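Local coordinates for protein dicer Related Helicase (Caenorhabditis elegans, PDB 6M6S) that binds 5'-triphosphate double-stranded RNA through this C-terminal domain and, as a whole RIG-I-like helicase, probably hydrolyses ATP, at residues 60-65 with 151-156; 85-90 with 130-135. All coordinates share one frame; numbering follows the deposited sequence. Where two conformers were deposited one is given.

Contact 1: residues 60-65 with 151-156; sequences DNQPLS and LDSRQH. With nucleotides of chain C.
Gln62, on the strand facing helix 140-167, lays CB, CG and its amide obliquely across one face of the His156 imidazole. Its CB stands over the ring centre, 3.7 Å from the centroid and 9° off the normal, a CH-pi contact. CG passes above the NE2-CD2 side of the ring. The amide stacks next, Gln62 CD 3.5 Å from His156 CD2 and the planes 24° apart. At the tip OE1 accepts a hydrogen bond from Ser153 OG (3.0 Å), and NE2 is hydrogen-bonded to Asn157 OD1. A lysine here, lacking the amide, would probably leave Ser153 OG without this acceptor and the imidazole face without its flat partner. With CG anti to the backbone N (chi1 -178°), His156 reaches the strand, and an in-plane water joins its ND1 to Pro63 O. Leu64 CD2 packs on Ser153 CA (3.7 Å). Ser65 OG donates to Asp152 OD2 (2.7 Å) on the anti side, well out of the carboxylate plane, while Ser49 OG is hydrogen-bonded to OD1. Asn61 ND2, on the RNA side, bonds weakly to O2' of C12 of chain C. Directional polar bonds and one leucine thus fasten the helix around a stacked amide, behind a strand that meets RNA.

Contact 2: residues 85-90 with 130-135; sequences TYLPQL and RIMLNA. With nucleotides of chain D.
Met132, in a weakly bonded part of helix 126-132, curls over Leu87 of strand 85-90, and this apolar pair is the tight part of the contact. The methionine is bent at both chi2 (-63°) and chi3 (-74°), which brings CG and CE round the same methyl: Leu87 CD2 lies 3.7 Å from Met132 CG and 3.8 Å from its CE. Met132 CB meets that methyl too, and also touches Thr85 CG2 at 3.8 Å, the threonine and methionine side chains crossing at about a right angle. Pro88 CD stays 4.2 Å from Met132 CE. Phe37 and Met35 also touch Leu87, while Val41 and Trp42 pack on Pro88, so the methionine joins a larger apolar core.

The other part is looser and wet. Leu133 is exposed, and its CD1 touches the strand at Thr85 OG1, an apolar methyl against a hydroxyl. Between the backbones stand two waters. One donates to both Tyr86 O (2.7 Å) and Met132 O (2.8 Å); the other accepts from Tyr86 N and gives a longer bond of 3.3 Å to Leu133 O. The chain turns here, in a type I beta turn from Met132 to Ala135. Tyr86 itself points its ring to helix 140-167, where its OH bonds Asp150. Toward the strand's far end, Gln89 faces the RNA, where its OE1 is hydrogen-bonded to a sugar and packs 3.4 Å from C5' of G2 of chain D. The chemistry is divided: dispersion between the methionine chain and the leucine and threonine methyls seats segment 130-135 on the strand, whereas the backbone polar groups of Tyr86 and the turn meet only through water.

Contacts 1 and 2 have centres 14 Å apart and share the antiparallel sheet ordered 45-48, 61-69, 75-82, 85-90. Contact 1 uses an inner strand, contact 2 the edge strand 85-90 within this chain. Their second segments lie on helix 140-167 and on or next to helix 126-132, which follow each other in the chain, and contact 2 is nested inside the loop that contact 1 closes. Tyr86 joins them directly: its CE1 is 3.7 Å from Leu64 CD1, and its OH packs on Ser153 CB. The C-terminal helices are thereby placed against one sheet of the RIG-I-type C-terminal domain, whose strands 61-69 and 85-90 also carry Asn61 and Gln89 to the bound RNA duplex.

Contact 1: residues 60-65 with 151-156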
ATOM      1  N   ASP B  60     -16.260  -5.696  25.242  1.00 39.16           N
ATOM      2  CA  ASP B  60     -16.928  -6.033  23.999  0.53 41.61           C
ATOM      3  C   ASP B  60     -16.033  -5.996  22.777  1.00 37.44           C
ATOM      4  O   ASP B  60     -16.480  -6.274  21.656  1.00 38.52           O
ATOM      5  CB  ASP B  60     -18.089  -5.060  23.803  0.53 45.37           C
ATOM      6  CG  ASP B  60     -19.186  -5.268  24.824  0.53 47.49           C
ATOM      7  OD1 ASP B  60     -20.067  -6.113  24.572  0.53 51.62           O
ATOM      8  OD2 ASP B  60     -19.157  -4.609  25.884  0.53 47.30           O
ATOM      9  N   ASN B  61     -14.780  -5.617  22.967  1.00 31.63           N
ATOM     10  CA  ASN B  61     -13.896  -5.561  21.843  1.00 26.10           C
ATOM     11  C   ASN B  61     -12.502  -5.756  22.398  1.00 32.32           C
ATOM     12  O   ASN B  61     -11.861  -4.789  22.778  1.00 36.78           O
ATOM     13  CB  ASN B  61     -14.027  -4.192  21.132  1.00 28.20           C
ATOM     14  CG  ASN B  61     -13.201  -4.114  19.894  1.00 37.70           C
ATOM     15  OD1 ASN B  61     -12.054  -4.539  19.873  1.00 42.33           O
ATOM     16  ND2 ASN B  61     -13.786  -3.592  18.838  1.00 46.93           N
ATOM     17  N   GLN B  62     -12.075  -7.008  22.543  1.00 23.36           N
ATOM     18  CA  GLN B  62     -10.774  -7.306  23.166  1.00 23.58           C
ATOM     19  C   GLN B  62      -9.775  -7.748  22.125  1.00 23.49           C
ATOM     20  O   GLN B  62      -9.992  -8.772  21.501  1.00 20.14           O
ATOM     21  CB  GLN B  62     -10.939  -8.468  24.178  1.00 26.12           C
ATOM     22  CG  GLN B  62     -12.143  -8.343  25.074  1.00 33.72           C
ATOM     23  CD  GLN B  62     -12.212  -9.443  26.122  1.00 33.07           C
ATOM     24  OE1 GLN B  62     -11.590 -10.509  25.970  1.00 28.77           O
ATOM     25  NE2 GLN B  62     -12.923  -9.171  27.208  1.00 39.12           N
ATOM     26  N   PRO B  63      -8.682  -6.982  21.890  1.00 21.56           N
ATOM     27  CA  PRO B  63      -7.615  -7.512  21.039  1.00 18.16           C
ATOM     28  C   PRO B  63      -6.914  -8.657  21.783  1.00 23.25           C
ATOM     29  O   PRO B  63      -6.481  -8.441  22.907  1.00 21.71           O
ATOM     30  CB  PRO B  63      -6.649  -6.319  20.901  1.00 22.05           C
ATOM     31  CG  PRO B  63      -7.517  -5.067  21.358  1.00 23.55           C
ATOM     32  CD  PRO B  63      -8.310  -5.678  22.480  1.00 21.01           C
ATOM     33  N   LEU B  64      -6.825  -9.852  21.188  1.00 18.54           N
ATOM     34  CA  LEU B  64      -6.257 -10.995  21.933  1.00 17.80           C
ATOM     35  C   LEU B  64      -5.036 -11.625  21.205  1.00 21.84           C
ATOM     36  O   LEU B  64      -4.074 -10.908  20.879  1.00 21.41           O
ATOM     37  CB  LEU B  64      -7.339 -12.019  22.227  1.00 18.64           C
ATOM     38  CG  LEU B  64      -8.541 -11.555  23.065  1.00 19.73           C
ATOM     39  CD1 LEU B  64      -9.638 -12.660  23.096  1.00 22.81           C
ATOM     40  CD2 LEU B  64      -8.076 -11.228  24.519  1.00 23.20           C
ATOM     41  N   SER B  65      -5.086 -12.925  20.888  1.00 18.13           N
ATOM     42  CA  SER B  65      -3.903 -13.659  20.395  1.00 17.82           C
ATOM     43  C   SER B  65      -3.433 -13.212  19.015  1.00 20.30           C
ATOM     44  O   SER B  65      -4.235 -12.753  18.204  1.00 18.75           O
ATOM     45  CB  SER B  65      -4.249 -15.148  20.320  1.00 21.60           C
ATOM     46  OG  SER B  65      -4.962 -15.525  21.488  1.00 23.22           O
ATOM     47  N   LEU B 151      -7.701 -18.352  27.152  1.00 22.44           N
ATOM     48  CA  LEU B 151      -6.708 -18.011  28.167  1.00 24.20           C
ATOM     49  C   LEU B 151      -6.315 -16.540  28.029  1.00 24.31           C
ATOM     50  O   LEU B 151      -6.131 -15.844  29.052  1.00 27.48           O
ATOM     51  CB  LEU B 151      -5.430 -18.783  27.953  1.00 28.43           C
ATOM     52  CG  LEU B 151      -5.438 -20.166  28.533  1.00 35.54           C
ATOM     53  CD1 LEU B 151      -4.320 -20.973  27.920  1.00 38.59           C
ATOM     54  CD2 LEU B 151      -5.193 -19.960  30.019  1.00 44.25           C
ATOM     55  N   ASP B 152      -6.130 -16.092  26.798  1.00 22.99           N
ATOM     56  CA  ASP B 152      -5.766 -14.696  26.609  1.00 21.78           C
ATOM     57  C   ASP B 152      -6.955 -13.809  27.027  1.00 25.63           C
ATOM     58  O   ASP B 152      -6.730 -12.726  27.604  1.00 25.06           O
ATOM     59  CB  ASP B 152      -5.345 -14.368  25.164  1.00 20.88           C
ATOM     60  CG  ASP B 152      -3.925 -14.827  24.834  1.00 26.97           C
ATOM     61  OD1 ASP B 152      -3.201 -15.216  25.762  1.00 30.18           O
ATOM     62  OD2 ASP B 152      -3.530 -14.774  23.636  1.00 27.38           O
ATOM     63  N   SER B 153      -8.194 -14.254  26.751  1.00 21.74           N
ATOM     64  CA  SER B 153      -9.392 -13.510  27.158  1.00 22.31           C
ATOM     65  C   SER B 153      -9.504 -13.422  28.678  1.00 28.91           C
ATOM     66  O   SER B 153      -9.908 -12.389  29.237  1.00 29.37           O
ATOM     67  CB  SER B 153     -10.668 -14.154  26.623  1.00 28.64           C
ATOM     68  OG  SER B 153     -11.794 -13.346  26.961  1.00 30.46           O
ATOM     69  N   ARG B 154      -9.153 -14.510  29.361  1.00 24.72           N
ATOM     70  CA  ARG B 154      -9.266 -14.514  30.816  1.00 29.47           C
ATOM     71  C   ARG B 154      -8.270 -13.525  31.413  1.00 28.70           C
ATOM     72  O   ARG B 154      -8.580 -12.819  32.382  1.00 30.64           O
ATOM     73  CB  ARG B 154      -9.068 -15.916  31.384  1.00 33.67           C
ATOM     74  CG  ARG B 154     -10.365 -16.770  31.390  1.00 42.11           C
ATOM     75  CD  ARG B 154     -10.328 -18.005  32.338  1.00 51.70           C
ATOM     76  NE  ARG B 154      -9.208 -18.881  32.014  1.00 51.27           N
ATOM     77  CZ  ARG B 154      -9.248 -19.846  31.093  1.00 52.21           C
ATOM     78  NH1 ARG B 154     -10.369 -20.109  30.429  1.00 49.26           N
ATOM     79  NH2 ARG B 154      -8.166 -20.567  30.846  1.00 51.63           N
ATOM     80  N   GLN B 155      -7.067 -13.473  30.862  1.00 30.98           N
ATOM     81  CA  GLN B 155      -6.069 -12.519  31.303  1.00 29.91           C
ATOM     82  C   GLN B 155      -6.465 -11.101  30.998  1.00 31.60           C
ATOM     83  O   GLN B 155      -6.122 -10.218  31.714  1.00 33.94           O
ATOM     84  CB  GLN B 155      -4.729 -12.741  30.646  1.00 30.92           C
ATOM     85  CG  GLN B 155      -3.969 -13.983  31.004  1.00 32.41           C
ATOM     86  CD  GLN B 155      -3.488 -14.000  32.438  1.00 40.71           C
ATOM     87  OE1 GLN B 155      -2.951 -13.026  32.951  1.00 45.71           O
ATOM     88  NE2 GLN B 155      -3.673 -15.119  33.075  1.00 43.03           N
ATOM     89  N   HIS B 156      -7.108 -10.888  29.871  1.00 26.04           N
ATOM     90  CA  HIS B 156      -7.599  -9.563  29.484  1.00 27.57           C
ATOM     91  C   HIS B 156      -8.672  -9.130  30.474  1.00 33.65           C
ATOM     92  O   HIS B 156      -8.675  -7.989  30.937  1.00 32.77           O
ATOM     93  CB  HIS B 156      -8.201  -9.612  28.087  1.00 25.98           C
ATOM     94  CG  HIS B 156      -8.694  -8.287  27.575  1.00 27.18           C
ATOM     95  ND1 HIS B 156      -8.014  -7.554  26.635  1.00 27.85           N
ATOM     96  CD2 HIS B 156      -9.801  -7.563  27.884  1.00 33.23           C
ATOM     97  CE1 HIS B 156      -8.671  -6.440  26.370  1.00 29.34           C
ATOM     98  NE2 HIS B 156      -9.761  -6.422  27.115  1.00 28.03           N
TER
ATOM     99  P     C C  12     -17.171   4.127  21.852  1.00 51.70           P
ATOM    100  OP1   C C  12     -18.581   3.786  22.200  1.00 51.44           O
ATOM    101  OP2   C C  12     -16.285   4.590  22.940  1.00 54.97           O
ATOM    102  O5'   C C  12     -16.506   2.890  21.102  1.00 49.04           O
ATOM    103  C5'   C C  12     -17.236   2.139  20.149  1.00 44.45           C
ATOM    104  C4'   C C  12     -16.397   1.052  19.535  1.00 41.18           C
ATOM    105  O4'   C C  12     -15.206   1.611  18.956  1.00 41.81           O
ATOM    106  C3'   C C  12     -15.857  -0.008  20.468  1.00 40.36           C
ATOM    107  O3'   C C  12     -16.836  -0.949  20.855  1.00 50.26           O
ATOM    108  C2'   C C  12     -14.758  -0.622  19.629  1.00 39.31           C
ATOM    109  O2'   C C  12     -15.324  -1.506  18.672  1.00 50.53           O
ATOM    110  C1'   C C  12     -14.204   0.612  18.902  1.00 39.30           C
ATOM    111  N1    C C  12     -12.978   1.104  19.569  1.00 38.81           N
ATOM    112  C2    C C  12     -11.775   0.515  19.209  1.00 38.18           C
ATOM    113  O2    C C  12     -11.789  -0.345  18.303  1.00 39.13           O
ATOM    114  N3    C C  12     -10.635   0.933  19.814  1.00 38.53           N
ATOM    115  C4    C C  12     -10.697   1.847  20.780  1.00 39.52           C
ATOM    116  N4    C C  12      -9.552   2.207  21.355  1.00 44.84           N
ATOM    117  C5    C C  12     -11.919   2.454  21.183  1.00 40.19           C
ATOM    118  C6    C C  12     -13.029   2.044  20.558  1.00 40.42           C
TER
HETATM  119  O   HOH W   1      -5.465  -8.397  25.446  1.00 25.00           O

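Contact 2: residues 85-90 with 130-135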
ATOM      1  N   THR B  85     -17.696 -13.131  20.688  1.00 21.41           N
ATOM      2  CA  THR B  85     -17.357 -14.050  19.589  1.00 22.07           C
ATOM      3  C   THR B  85     -15.921 -13.835  19.151  1.00 20.82           C
ATOM      4  O   THR B  85     -15.494 -12.697  18.893  1.00 20.29           O
ATOM      5  CB  THR B  85     -18.293 -13.804  18.343  1.00 28.78           C
ATOM      6  OG1 THR B  85     -19.671 -14.030  18.704  1.00 29.78           O
ATOM      7  CG2 THR B  85     -17.927 -14.703  17.154  1.00 27.20           C
ATOM      8  N   TYR B  86     -15.153 -14.907  18.984  1.00 19.84           N
ATOM      9  CA  TYR B  86     -13.807 -14.779  18.452  1.00 16.39           C
ATOM     10  C   TYR B  86     -13.780 -14.586  16.940  1.00 16.11           C
ATOM     11  O   TYR B  86     -14.426 -15.332  16.210  1.00 15.90           O
ATOM     12  CB  TYR B  86     -12.943 -16.023  18.787  1.00 16.29           C
ATOM     13  CG  TYR B  86     -12.745 -16.236  20.274  1.00 17.12           C
ATOM     14  CD1 TYR B  86     -12.269 -15.197  21.090  1.00 19.39           C
ATOM     15  CD2 TYR B  86     -13.050 -17.460  20.880  1.00 20.21           C
ATOM     16  CE1 TYR B  86     -12.109 -15.361  22.469  1.00 20.57           C
ATOM     17  CE2 TYR B  86     -12.893 -17.635  22.277  1.00 22.46           C
ATOM     18  CZ  TYR B  86     -12.397 -16.575  23.047  1.00 23.24           C
ATOM     19  OH  TYR B  86     -12.237 -16.713  24.425  1.00 24.17           O
ATOM     20  N   LEU B  87     -13.042 -13.586  16.471  1.00 16.04           N
ATOM     21  CA  LEU B  87     -12.939 -13.229  15.050  1.00 15.76           C
ATOM     22  C   LEU B  87     -11.529 -12.844  14.712  1.00 13.88           C
ATOM     23  O   LEU B  87     -10.881 -12.113  15.467  1.00 16.28           O
ATOM     24  CB  LEU B  87     -13.832 -12.006  14.761  1.00 17.36           C
ATOM     25  CG  LEU B  87     -15.331 -12.122  15.027  1.00 17.62           C
ATOM     26  CD1 LEU B  87     -16.024 -10.739  14.795  1.00 20.52           C
ATOM     27  CD2 LEU B  87     -15.964 -13.154  14.073  1.00 19.91           C
ATOM     28  N   PRO B  88     -11.033 -13.248  13.531  1.00 13.36           N
ATOM     29  CA  PRO B  88      -9.710 -12.809  13.066  1.00 13.38           C
ATOM     30  C   PRO B  88      -9.801 -11.409  12.466  1.00 15.55           C
ATOM     31  O   PRO B  88     -10.795 -11.051  11.827  1.00 15.20           O
ATOM     32  CB  PRO B  88      -9.353 -13.795  11.958  1.00 15.30           C
ATOM     33  CG  PRO B  88     -10.403 -14.874  12.006  1.00 15.81           C
ATOM     34  CD  PRO B  88     -11.628 -14.361  12.735  1.00 13.55           C
ATOM     35  N   GLN B  89      -8.777 -10.607  12.739  1.00 15.88           N
ATOM     36  CA  GLN B  89      -8.564  -9.347  12.014  1.00 14.24           C
ATOM     37  C   GLN B  89      -7.302  -9.452  11.199  1.00 14.53           C
ATOM     38  O   GLN B  89      -6.163  -9.428  11.724  1.00 15.29           O
ATOM     39  CB  GLN B  89      -8.424  -8.238  13.033  1.00 14.92           C
ATOM     40  CG  GLN B  89      -8.413  -6.817  12.362  1.00 18.28           C
ATOM     41  CD  GLN B  89      -7.996  -5.799  13.387  1.00 17.44           C
ATOM     42  OE1 GLN B  89      -6.800  -5.686  13.733  1.00 18.88           O
ATOM     43  NE2 GLN B  89      -8.978  -5.084  13.935  1.00 16.80           N
ATOM     44  N   LEU B  90      -7.469  -9.646   9.891  1.00 17.44           N
ATOM     45  CA  LEU B  90      -6.292  -9.693   9.034  1.00 17.45           C
ATOM     46  C   LEU B  90      -5.790  -8.267   8.791  1.00 20.78           C
ATOM     47  O   LEU B  90      -6.591  -7.364   8.549  1.00 17.94           O
ATOM     48  CB  LEU B  90      -6.643 -10.348   7.726  1.00 18.65           C
ATOM     49  CG  LEU B  90      -7.028 -11.824   7.809  1.00 15.24           C
ATOM     50  CD1 LEU B  90      -7.653 -12.322   6.493  1.00 20.40           C
ATOM     51  CD2 LEU B  90      -5.702 -12.605   8.173  1.00 19.80           C
ATOM     52  N   ARG B 130     -23.615 -14.984  14.019  1.00 31.51           N
ATOM     53  CA  ARG B 130     -24.146 -16.303  14.296  0.51 29.71           C
ATOM     54  C   ARG B 130     -23.370 -17.429  13.643  1.00 24.53           C
ATOM     55  O   ARG B 130     -23.155 -18.443  14.270  1.00 29.25           O
ATOM     56  CB  ARG B 130     -25.594 -16.374  13.892  0.51 33.62           C
ATOM     57  CG  ARG B 130     -26.449 -15.408  14.653  0.51 38.87           C
ATOM     58  CD  ARG B 130     -27.874 -15.525  14.159  0.51 43.73           C
ATOM     59  NE  ARG B 130     -28.413 -16.871  14.366  0.51 45.28           N
ATOM     60  CZ  ARG B 130     -29.072 -17.243  15.454  0.51 46.83           C
ATOM     61  NH1 ARG B 130     -29.282 -16.383  16.443  0.51 51.23           N
ATOM     62  NH2 ARG B 130     -29.519 -18.472  15.556  0.51 32.03           N
ATOM     63  N   ILE B 131     -22.919 -17.243  12.393  1.00 28.49           N
ATOM     64  CA  ILE B 131     -22.159 -18.327  11.765  1.00 25.84           C
ATOM     65  C   ILE B 131     -20.775 -18.504  12.420  1.00 23.78           C
ATOM     66  O   ILE B 131     -20.137 -19.576  12.301  1.00 26.45           O
ATOM     67  CB  ILE B 131     -22.045 -18.152  10.220  1.00 40.58           C
ATOM     68  CG1 ILE B 131     -21.607 -19.462   9.544  1.00 45.70           C
ATOM     69  CG2 ILE B 131     -21.146 -16.973   9.847  1.00 27.65           C
ATOM     70  CD1 ILE B 131     -22.739 -20.257   8.925  1.00 46.14           C
ATOM     71  N   MET B 132     -20.282 -17.471  13.125  1.00 19.98           N
ATOM     72  CA  MET B 132     -18.959 -17.578  13.719  1.00 18.88           C
ATOM     73  C   MET B 132     -18.979 -18.152  15.146  1.00 21.20           C
ATOM     74  O   MET B 132     -17.920 -18.497  15.691  1.00 24.45           O
ATOM     75  CB  MET B 132     -18.251 -16.210  13.722  1.00 17.83           C
ATOM     76  CG  MET B 132     -17.936 -15.727  12.310  1.00 18.97           C
ATOM     77  SD  MET B 132     -16.809 -16.762  11.411  1.00 21.20           S
ATOM     78  CE  MET B 132     -15.282 -16.400  12.180  1.00 20.85           C
ATOM     79  N   LEU B 133     -20.167 -18.196  15.724  1.00 22.30           N
ATOM     80  CA  LEU B 133     -20.351 -18.505  17.145  1.00 29.77           C
ATOM     81  C   LEU B 133     -19.550 -19.732  17.605  1.00 28.16           C
ATOM     82  O   LEU B 133     -18.686 -19.663  18.482  1.00 33.01           O
ATOM     83  CB  LEU B 133     -21.806 -18.785  17.376  1.00 30.78           C
ATOM     84  CG  LEU B 133     -22.628 -17.834  18.230  1.00 47.63           C
ATOM     85  CD1 LEU B 133     -22.019 -16.445  18.268  1.00 48.27           C
ATOM     86  CD2 LEU B 133     -24.101 -17.841  17.706  1.00 37.98           C
ATOM     87  N   ASN B 134     -19.784 -20.835  16.934  1.00 25.58           N
ATOM     88  CA  ASN B 134     -19.121 -22.043  17.376  1.00 24.07           C
ATOM     89  C   ASN B 134     -18.128 -22.570  16.363  1.00 24.89           C
ATOM     90  O   ASN B 134     -17.892 -23.782  16.294  1.00 25.24           O
ATOM     91  CB  ASN B 134     -20.165 -23.103  17.692  1.00 31.84           C
ATOM     92  CG  ASN B 134     -21.169 -22.648  18.738  1.00 35.50           C
ATOM     93  OD1 ASN B 134     -22.373 -22.668  18.507  1.00 35.29           O
ATOM     94  ND2 ASN B 134     -20.674 -22.204  19.884  1.00 35.83           N
ATOM     95  N   ALA B 135     -17.515 -21.644  15.629  1.00 21.35           N
ATOM     96  CA  ALA B 135     -16.614 -21.964  14.552  1.00 18.32           C
ATOM     97  C   ALA B 135     -15.359 -22.666  15.040  1.00 19.84           C
ATOM     98  O   ALA B 135     -14.671 -23.296  14.214  1.00 25.73           O
ATOM     99  CB  ALA B 135     -16.236 -20.681  13.782  1.00 19.85           C
TER
ATOM    100  P     G D   2      -2.791  -2.084  13.960  1.00 31.04           P
ATOM    101  OP1   G D   2      -2.159  -2.368  12.631  1.00 28.77           O
ATOM    102  OP2   G D   2      -2.216  -0.921  14.718  1.00 34.70           O
ATOM    103  O5'   G D   2      -4.327  -1.820  13.611  1.00 29.54           O
ATOM    104  C5'   G D   2      -5.106  -2.853  13.023  1.00 29.31           C
ATOM    105  C4'   G D   2      -6.536  -2.411  12.887  1.00 31.15           C
ATOM    106  O4'   G D   2      -7.127  -2.270  14.188  1.00 32.80           O
ATOM    107  C3'   G D   2      -6.771  -1.052  12.232  1.00 31.99           C
ATOM    108  O3'   G D   2      -6.762  -1.164  10.831  1.00 31.79           O
ATOM    109  C2'   G D   2      -8.160  -0.701  12.739  1.00 34.36           C
ATOM    110  O2'   G D   2      -9.122  -1.454  12.009  1.00 34.78           O
ATOM    111  C1'   G D   2      -8.112  -1.259  14.158  1.00 34.80           C
ATOM    112  N9    G D   2      -7.723  -0.256  15.163  1.00 35.87           N
ATOM    113  C8    G D   2      -6.468  -0.106  15.760  1.00 35.02           C
ATOM    114  N7    G D   2      -6.451   0.859  16.658  1.00 36.65           N
ATOM    115  C5    G D   2      -7.768   1.337  16.660  1.00 38.74           C
ATOM    116  C6    G D   2      -8.386   2.374  17.411  1.00 41.40           C
ATOM    117  O6    G D   2      -7.875   3.080  18.265  1.00 42.45           O
ATOM    118  N1    G D   2      -9.730   2.547  17.091  1.00 43.13           N
ATOM    119  C2    G D   2     -10.422   1.795  16.164  1.00 42.48           C
ATOM    120  N2    G D   2     -11.732   2.076  15.989  1.00 44.70           N
ATOM    121  N3    G D   2      -9.853   0.822  15.459  1.00 40.05           N
ATOM    122  C4    G D   2      -8.550   0.658  15.756  1.00 38.30           C
TER
HETATM  123  O   HOH W   2     -15.170 -17.885  15.576  1.00 17.00           O
HETATM  124  O   HOH W   3     -16.362 -17.556  19.503  1.00 27.53           O